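Sugar isomerase (Sinorhizobium meliloti, PDB 3QC0) binds a zinc ion in a xylose isomerase-like TIM barrel and probably interconverts sugars as an isomerase. Local coordinates at residues R87-A92 and D98-V103; A126-H131 and V137-E142; N156-A161 and P185-Q190. All coordinates share one frame; numbering follows the deposited sequence. Where two conformers were deposited one is given.

Interaction 1. Residues R87-A92 and D98-V103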
loop_
_atom_site.group_PDB
_atom_site.type_symbol
_atom_site.label_atom_id
_atom_site.label_comp_id
_atom_site.label_asym_id
_atom_site.label_seq_id
_atom_site.Cartn_x
_atom_site.Cartn_y
_atom_site.Cartn_z
ATOM N N ARG A 87 15.131 11.586 23.292
ATOM C CA ARG A 87 15.522 10.462 24.126
ATOM C C ARG A 87 15.987 9.270 23.271
ATOM O O ARG A 87 16.978 8.626 23.561
ATOM C CB ARG A 87 14.367 10.031 25.036
ATOM C CG ARG A 87 13.762 11.083 25.945
ATOM C CD ARG A 87 14.678 11.464 27.122
ATOM N NE ARG A 87 15.848 12.215 26.658
ATOM C CZ ARG A 87 15.837 13.496 26.272
ATOM N NH1 ARG A 87 14.725 14.227 26.296
ATOM N NH2 ARG A 87 16.953 14.047 25.827
ATOM N N ALA A 88 15.262 8.993 22.176
ATOM C CA ALA A 88 15.629 7.941 21.285
ATOM C C ALA A 88 17.016 8.165 20.683
ATOM O O ALA A 88 17.791 7.232 20.533
ATOM C CB ALA A 88 14.558 7.743 20.173
ATOM N N VAL A 89 17.320 9.413 20.333
ATOM C CA VAL A 89 18.638 9.773 19.836
ATOM C C VAL A 89 19.683 9.495 20.902
ATOM O O VAL A 89 20.704 8.936 20.578
ATOM C CB VAL A 89 18.698 11.245 19.423
ATOM C CG1 VAL A 89 20.167 11.743 19.271
ATOM C CG2 VAL A 89 17.913 11.458 18.089
ATOM N N ASP A 90 19.399 9.865 22.148
ATOM C CA ASP A 90 20.360 9.632 23.235
ATOM C C ASP A 90 20.656 8.121 23.397
ATOM O O ASP A 90 21.794 7.701 23.635
ATOM C CB ASP A 90 19.861 10.228 24.543
ATOM C CG ASP A 90 19.773 11.732 24.527
ATOM O OD1 ASP A 90 20.245 12.415 23.564
ATOM O OD2 ASP A 90 19.215 12.260 25.511
ATOM N N GLU A 91 19.607 7.308 23.318
ATOM C CA GLU A 91 19.714 5.863 23.369
ATOM C C GLU A 91 20.568 5.339 22.212
ATOM O O GLU A 91 21.490 4.541 22.412
ATOM C CB GLU A 91 18.325 5.223 23.383
ATOM C CG GLU A 91 17.462 5.601 24.577
ATOM C CD GLU A 91 15.981 5.335 24.392
ATOM O OE1 GLU A 91 15.648 4.471 23.561
ATOM O OE2 GLU A 91 15.162 6.021 25.081
ATOM N N ALA A 92 20.273 5.787 20.993
ATOM C CA ALA A 92 21.029 5.380 19.837
ATOM C C ALA A 92 22.500 5.721 19.981
ATOM O O ALA A 92 23.363 4.932 19.597
ATOM C CB ALA A 92 20.443 6.012 18.509
ATOM N N ASP A 98 24.098 2.861 14.031
ATOM C CA ASP A 98 24.398 3.479 12.752
ATOM C C ASP A 98 23.312 4.483 12.320
ATOM O O ASP A 98 23.577 5.388 11.532
ATOM C CB ASP A 98 24.542 2.413 11.671
ATOM C CG ASP A 98 25.820 1.594 11.819
ATOM O OD1 ASP A 98 26.671 1.947 12.664
ATOM O OD2 ASP A 98 25.984 0.611 11.064
ATOM N N CYS A 99 22.088 4.283 12.804
ATOM C CA CYS A 99 21.035 5.258 12.613
ATOM C C CYS A 99 19.941 5.017 13.630
ATOM O O CYS A 99 19.874 3.925 14.257
ATOM C CB CYS A 99 20.413 5.201 11.176
ATOM S SG CYS A 99 19.546 3.672 10.795
ATOM N N LEU A 100 19.082 6.035 13.780
ATOM C CA LEU A 100 17.798 5.897 14.469
ATOM C C LEU A 100 16.729 5.823 13.389
ATOM O O LEU A 100 16.605 6.755 12.596
ATOM C CB LEU A 100 17.540 7.114 15.344
ATOM C CG LEU A 100 16.182 7.130 16.054
ATOM C CD1 LEU A 100 15.993 5.967 17.006
ATOM C CD2 LEU A 100 15.887 8.478 16.740
ATOM N N VAL A 101 16.005 4.716 13.367
ATOM C CA VAL A 101 14.927 4.540 12.407
ATOM C C VAL A 101 13.713 5.369 12.838
ATOM O O VAL A 101 13.362 5.375 14.005
ATOM C CB VAL A 101 14.571 3.045 12.279
ATOM C CG1 VAL A 101 13.354 2.852 11.378
ATOM C CG2 VAL A 101 15.778 2.251 11.725
ATOM N N LEU A 102 13.084 6.073 11.890
ATOM C CA LEU A 102 11.941 6.902 12.179
ATOM C C LEU A 102 10.708 6.350 11.453
ATOM O O LEU A 102 10.684 6.277 10.211
ATOM C CB LEU A 102 12.127 8.372 11.772
ATOM C CG LEU A 102 13.346 9.102 12.373
ATOM C CD1 LEU A 102 13.357 10.541 11.795
ATOM C CD2 LEU A 102 13.304 9.099 13.897
ATOM N N VAL A 103 9.719 5.969 12.241
ATOM C CA VAL A 103 8.399 5.538 11.774
ATOM C C VAL A 103 7.473 6.713 12.006
ATOM O O VAL A 103 7.243 7.103 13.141
ATOM C CB VAL A 103 7.952 4.287 12.533
ATOM C CG1 VAL A 103 6.514 3.913 12.151
ATOM C CG2 VAL A 103 8.859 3.099 12.229
#
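L100 drives its isobutyl end into the barrel-facing side of helix segment 87-92, where A88, V89 and A92 receive it. The tight part of the contact lies at its CD2, which touches CB of A88 at 3.8 Å and is met at the same time by CG2 of V89. The second branch, L100 CD1, also rests on A88, 3.9 Å from its CB, so the alanine methyl is straddled by both ends of the fork. With CG of L100 anti to its backbone N (chi1 176°), the fork reaches the helix, and the side chain of V89 crosses it at about a right angle. One turn further on, the packing slackens: CB of A92 stands 4.4 Å from CB of L100. Helix 75-94 is the connection between strands 60-68 and 100-103, a beta-alpha-beta crossover of the TIM barrel; its segment here runs nearly antiparallel to the strand, the axes 9.4 Å apart at 151°. V101 and V103, alternating with L100 along the strand, instead touch the zinc ligand E142. Polar chemistry belongs to the far side of the helix. There exposed R87 forms a salt bridge through NH2 to OD2 of D90, 2.9 Å away; the carboxylate oxygen lies in the guanidinium plane, but the nitrogen approaches it from above the plane of the carboxylate. Between the two sides, E91 forms a salt bridge with R39.

Interaction 2. Residues A126-H131 and V137-E142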
loop_
_atom_site.group_PDB
_atom_site.type_symbol
_atom_site.label_atom_id
_atom_site.label_comp_id
_atom_site.label_asym_id
_atom_site.label_seq_id
_atom_site.Cartn_x
_atom_site.Cartn_y
_atom_site.Cartn_z
ATOM N N ALA A 126 12.659 18.087 11.579
ATOM C CA ALA A 126 13.466 19.298 11.646
ATOM C C ALA A 126 13.780 19.707 13.087
ATOM O O ALA A 126 14.893 20.169 13.371
ATOM C CB ALA A 126 12.777 20.428 10.957
ATOM N N ALA A 127 12.824 19.485 13.987
ATOM C CA ALA A 127 12.976 19.837 15.395
ATOM C C ALA A 127 13.984 18.926 16.099
ATOM O O ALA A 127 14.704 19.366 17.015
ATOM C CB ALA A 127 11.613 19.815 16.144
ATOM N N VAL A 128 14.021 17.659 15.684
ATOM C CA VAL A 128 14.907 16.651 16.258
ATOM C C VAL A 128 16.334 16.745 15.686
ATOM O O VAL A 128 17.302 16.422 16.372
ATOM C CB VAL A 128 14.333 15.224 16.035
ATOM C CG1 VAL A 128 15.317 14.117 16.531
ATOM C CG2 VAL A 128 12.950 15.089 16.720
ATOM N N LEU A 129 16.450 17.165 14.428
ATOM C CA LEU A 129 17.725 17.083 13.734
ATOM C C LEU A 129 18.894 17.690 14.501
ATOM O O LEU A 129 19.935 17.040 14.605
ATOM C CB LEU A 129 17.623 17.692 12.334
ATOM C CG LEU A 129 17.335 16.657 11.232
ATOM C CD1 LEU A 129 16.903 17.286 9.889
ATOM C CD2 LEU A 129 18.556 15.740 11.063
ATOM N N PRO A 130 18.737 18.911 15.052
ATOM C CA PRO A 130 19.938 19.464 15.747
ATOM C C PRO A 130 20.438 18.563 16.883
ATOM O O PRO A 130 21.663 18.450 17.087
ATOM C CB PRO A 130 19.455 20.838 16.241
ATOM C CG PRO A 130 18.314 21.201 15.289
ATOM C CD PRO A 130 17.645 19.889 15.005
ATOM N N HIS A 131 19.503 17.946 17.607
ATOM C CA HIS A 131 19.873 17.022 18.655
ATOM C C HIS A 131 20.586 15.807 18.098
ATOM O O HIS A 131 21.594 15.356 18.621
ATOM C CB HIS A 131 18.632 16.635 19.433
ATOM C CG HIS A 131 18.936 15.994 20.736
ATOM N ND1 HIS A 131 19.149 16.724 21.871
ATOM C CD2 HIS A 131 19.019 14.692 21.092
ATOM C CE1 HIS A 131 19.383 15.894 22.878
ATOM N NE2 HIS A 131 19.334 14.655 22.427
ATOM N N VAL A 137 24.105 10.977 15.485
ATOM C CA VAL A 137 23.145 9.904 15.181
ATOM C C VAL A 137 22.388 10.261 13.873
ATOM O O VAL A 137 21.522 11.146 13.873
ATOM C CB VAL A 137 22.152 9.676 16.320
ATOM C CG1 VAL A 137 21.089 8.588 15.929
ATOM C CG2 VAL A 137 22.859 9.280 17.629
ATOM N N PRO A 138 22.715 9.567 12.768
ATOM C CA PRO A 138 21.919 9.767 11.528
ATOM C C PRO A 138 20.471 9.392 11.755
ATOM O O PRO A 138 20.207 8.407 12.440
ATOM C CB PRO A 138 22.576 8.812 10.535
ATOM C CG PRO A 138 24.035 8.709 11.081
ATOM C CD PRO A 138 23.822 8.609 12.554
ATOM N N LEU A 139 19.567 10.204 11.213
ATOM C CA LEU A 139 18.137 9.889 11.281
ATOM C C LEU A 139 17.757 9.206 9.984
ATOM O O LEU A 139 17.972 9.764 8.917
ATOM C CB LEU A 139 17.309 11.162 11.466
ATOM C CG LEU A 139 17.573 11.928 12.781
ATOM C CD1 LEU A 139 16.673 13.189 12.882
ATOM C CD2 LEU A 139 17.434 11.019 14.041
ATOM N N ALA A 140 17.144 8.034 10.073
ATOM C CA ALA A 140 16.738 7.267 8.897
ATOM C C ALA A 140 15.231 7.256 8.801
ATOM O O ALA A 140 14.567 6.520 9.534
ATOM C CB ALA A 140 17.283 5.815 8.970
ATOM N N ILE A 141 14.688 8.065 7.896
ATOM C CA ILE A 141 13.255 8.012 7.590
ATOM C C ILE A 141 12.986 6.692 6.894
ATOM O O ILE A 141 13.576 6.394 5.836
ATOM C CB ILE A 141 12.836 9.172 6.664
ATOM C CG1 ILE A 141 13.164 10.548 7.257
ATOM C CG2 ILE A 141 11.327 9.055 6.295
ATOM C CD1 ILE A 141 12.913 11.726 6.295
ATOM N N GLU A 142 12.079 5.924 7.474
ATOM C CA GLU A 142 11.682 4.629 6.890
ATOM C C GLU A 142 10.323 4.827 6.210
ATOM O O GLU A 142 9.311 4.938 6.881
ATOM C CB GLU A 142 11.595 3.542 7.957
ATOM C CG GLU A 142 11.496 2.148 7.346
ATOM C CD GLU A 142 11.267 1.052 8.352
ATOM O OE1 GLU A 142 10.762 1.361 9.434
ATOM O OE2 GLU A 142 11.600 -0.099 8.022
#
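Neither face nor edge of any flat group enters where V128 and L129 meet L139: the imidazole of H131 turns to helix 75-94, where NE2 bonds to D90, and the carboxylate of E142, at the other end of the strand segment, ligates zinc through OE2 together with D177, H204 and E248. What remains is a small, buried contact between branched aliphatic chains. A single methyl, CD1 of L139, does all the touching from the strand. CG1 of V128 approaches it at 4.0 Å, and in the conformer described it lies 3.7 Å from CD2 of L129 and 3.9 Å from CG of the same leucine. L129 was modelled in two conformers, so its distances hold for one of them and this half of the contact is less certain. In L139 CG is anti to the carbonyl carbon (chi1 -63°) and CD1 anti to CA (chi2 -179°), which puts this methyl at the tip facing the helix. Both helix side chains come at it on a slant. Just beyond, the helix kinks at P130 and H131, whose backbone nitrogens make no bond to the preceding turn. Helix 114-135 is the crossover of the beta-alpha-beta unit between strands 100-103 and 139-141 of the TIM barrel. L139 is flanked by L100 and V172 on the two adjoining strands, L129 also packs on L168 of helix 158-168, and V128 meets N85 of helix 75-94.

Interaction 3. Residues N156-A161 and P185-Q190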
loop_
_atom_site.group_PDB
_atom_site.type_symbol
_atom_site.label_atom_id
_atom_site.label_comp_id
_atom_site.label_asym_id
_atom_site.label_seq_id
_atom_site.Cartn_x
_atom_site.Cartn_y
_atom_site.Cartn_z
ATOM N N ASN A 156 5.085 7.228 3.000
ATOM C CA ASN A 156 4.700 5.983 2.357
ATOM C C ASN A 156 5.356 5.624 1.045
ATOM O O ASN A 156 5.028 4.577 0.477
ATOM C CB ASN A 156 3.185 5.989 2.172
ATOM C CG ASN A 156 2.476 6.123 3.493
ATOM O OD1 ASN A 156 1.878 7.160 3.786
ATOM N ND2 ASN A 156 2.615 5.091 4.348
ATOM N N THR A 157 6.246 6.480 0.523
ATOM C CA THR A 157 7.024 6.132 -0.670
ATOM C C THR A 157 8.470 6.573 -0.457
ATOM O O THR A 157 8.748 7.551 0.270
ATOM C CB THR A 157 6.478 6.757 -1.964
ATOM O OG1 THR A 157 6.767 8.164 -1.979
ATOM C CG2 THR A 157 4.950 6.397 -2.156
ATOM N N LEU A 158 9.388 5.850 -1.074
ATOM C CA LEU A 158 10.782 6.257 -1.014
ATOM C C LEU A 158 10.965 7.648 -1.631
ATOM O O LEU A 158 11.752 8.443 -1.108
ATOM C CB LEU A 158 11.652 5.213 -1.687
ATOM C CG LEU A 158 13.153 5.452 -1.699
ATOM C CD1 LEU A 158 13.721 5.630 -0.282
ATOM C CD2 LEU A 158 13.821 4.244 -2.425
ATOM N N GLY A 159 10.270 7.964 -2.725
ATOM C CA GLY A 159 10.341 9.276 -3.316
ATOM C C GLY A 159 9.949 10.397 -2.360
ATOM O O GLY A 159 10.598 11.416 -2.284
ATOM N N GLN A 160 8.878 10.181 -1.607
ATOM C CA GLN A 160 8.432 11.136 -0.638
ATOM C C GLN A 160 9.473 11.258 0.475
ATOM O O GLN A 160 9.762 12.360 0.933
ATOM C CB GLN A 160 7.075 10.702 -0.093
ATOM C CG GLN A 160 6.548 11.574 1.030
ATOM C CD GLN A 160 5.434 10.903 1.823
ATOM O OE1 GLN A 160 5.239 9.693 1.700
ATOM N NE2 GLN A 160 4.754 11.676 2.676
ATOM N N ALA A 161 9.981 10.123 0.968
ATOM C CA ALA A 161 11.018 10.163 2.012
ATOM C C ALA A 161 12.213 10.983 1.558
ATOM O O ALA A 161 12.787 11.789 2.317
ATOM C CB ALA A 161 11.434 8.747 2.429
ATOM N N PRO A 185 6.266 1.236 -8.258
ATOM C CA PRO A 185 6.645 1.165 -9.659
ATOM C C PRO A 185 7.858 2.010 -9.991
ATOM O O PRO A 185 8.482 1.735 -11.015
ATOM C CB PRO A 185 5.359 1.579 -10.415
ATOM C CG PRO A 185 4.509 2.149 -9.516
ATOM C CD PRO A 185 4.884 1.696 -8.098
ATOM N N ASP A 186 8.144 3.012 -9.172
ATOM C CA ASP A 186 9.301 3.877 -9.427
ATOM C C ASP A 186 10.509 3.534 -8.540
ATOM O O ASP A 186 11.449 4.346 -8.383
ATOM C CB ASP A 186 8.942 5.335 -9.256
ATOM C CG ASP A 186 9.900 6.263 -10.074
ATOM O OD1 ASP A 186 10.442 5.832 -11.121
ATOM O OD2 ASP A 186 10.100 7.402 -9.666
ATOM N N LEU A 187 10.528 2.315 -8.001
ATOM C CA LEU A 187 11.564 1.923 -7.019
ATOM C C LEU A 187 12.966 2.025 -7.578
ATOM O O LEU A 187 13.854 2.562 -6.905
ATOM C CB LEU A 187 11.340 0.504 -6.522
ATOM C CG LEU A 187 12.261 0.006 -5.415
ATOM C CD1 LEU A 187 12.194 0.965 -4.179
ATOM C CD2 LEU A 187 11.975 -1.462 -5.073
ATOM N N ALA A 188 13.189 1.563 -8.803
ATOM C CA ALA A 188 14.557 1.623 -9.367
ATOM C C ALA A 188 15.080 3.045 -9.450
ATOM O O ALA A 188 16.206 3.317 -9.039
ATOM C CB ALA A 188 14.592 1.004 -10.762
ATOM N N ASN A 189 14.291 3.974 -9.940
ATOM C CA ASN A 189 14.744 5.363 -10.053
ATOM C C ASN A 189 14.948 5.964 -8.665
ATOM O O ASN A 189 15.888 6.723 -8.456
ATOM C CB ASN A 189 13.733 6.235 -10.786
ATOM C CG ASN A 189 13.785 6.075 -12.310
ATOM O OD1 ASN A 189 14.839 5.731 -12.895
ATOM N ND2 ASN A 189 12.645 6.352 -12.961
ATOM N N GLN A 190 14.100 5.629 -7.701
ATOM C CA GLN A 190 14.233 6.234 -6.375
ATOM C C GLN A 190 15.407 5.662 -5.598
ATOM O O GLN A 190 16.081 6.423 -4.873
ATOM C CB GLN A 190 12.918 6.116 -5.589
ATOM C CG GLN A 190 11.762 6.887 -6.274
ATOM C CD GLN A 190 12.010 8.366 -6.397
ATOM O OE1 GLN A 190 12.657 9.000 -5.543
ATOM N NE2 GLN A 190 11.510 8.951 -7.482
#
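Two helices approach each other through their first turns, the backbones coming nearest where the CA atoms of G159 and Q190 are 5.8 Å apart. Over that glycine lies the amide of Q190, with OE1 just 3.2 Å from CA of G159; having no side chain, G159 lets the group settle directly against the backbone. The glutamine gets there by folding back, its chain bent at chi2 (-61°). Its amide is gripped from both ends: NE2 of Q190 donates to OD2 of D186 at 3.0 Å, an almost straight bond (173°) in the amide plane, and OE1 accepts from NH1 of R193, which also bonds to the carbonyl oxygen of G159. Through R193 the two helices are thus tied by polar bonds, although none passes directly between the segments. Beside the amide is an apolar patch, where CD2 of L158 packs on CB of Q190 at 3.8 Å and on CD1 of L187 at 4.1 Å. The two helix starts are built differently. T157 is a true N-cap, its OG1 accepting from N of Q160 at 2.9 Å. D186 holds the same position without a capping bond, its carboxylate being engaged by the side chains of N189 and Q190. W183 of the second subunit packs on N156 and T157, and its P185 on Q160, which brings the dimer partner to the flank of the contact. This is the side-by-side packing of neighbouring outer helices in a TIM barrel, 158-168 against 187-196; L158 also packs on V174 of strand 172-177, which carries the zinc ligand D177.

How the interactions relate
Interactions 1 and 2 are buried, purely apolar helix-to-strand contacts in successive beta-alpha-beta units, their centres 8 Å apart. Strands 100-103 and 139-141 are neighbours in the barrel sheet, joined by a probable hydrogen bond from N of L102 to O of A140 (2.8 Å), and their covering helices are linked by another from NE2 of H131 to OD1 of D90 (2.7 Å). Interaction 3 is helix to helix, only partly buried and close to the second subunit, and beside its leucine packing it has amide and carboxylate hydrogen bonds within one segment. Its centre lies about 20 Å from that of interaction 2, which it nevertheless touches where A161 packs on I141; it does not touch interaction 1.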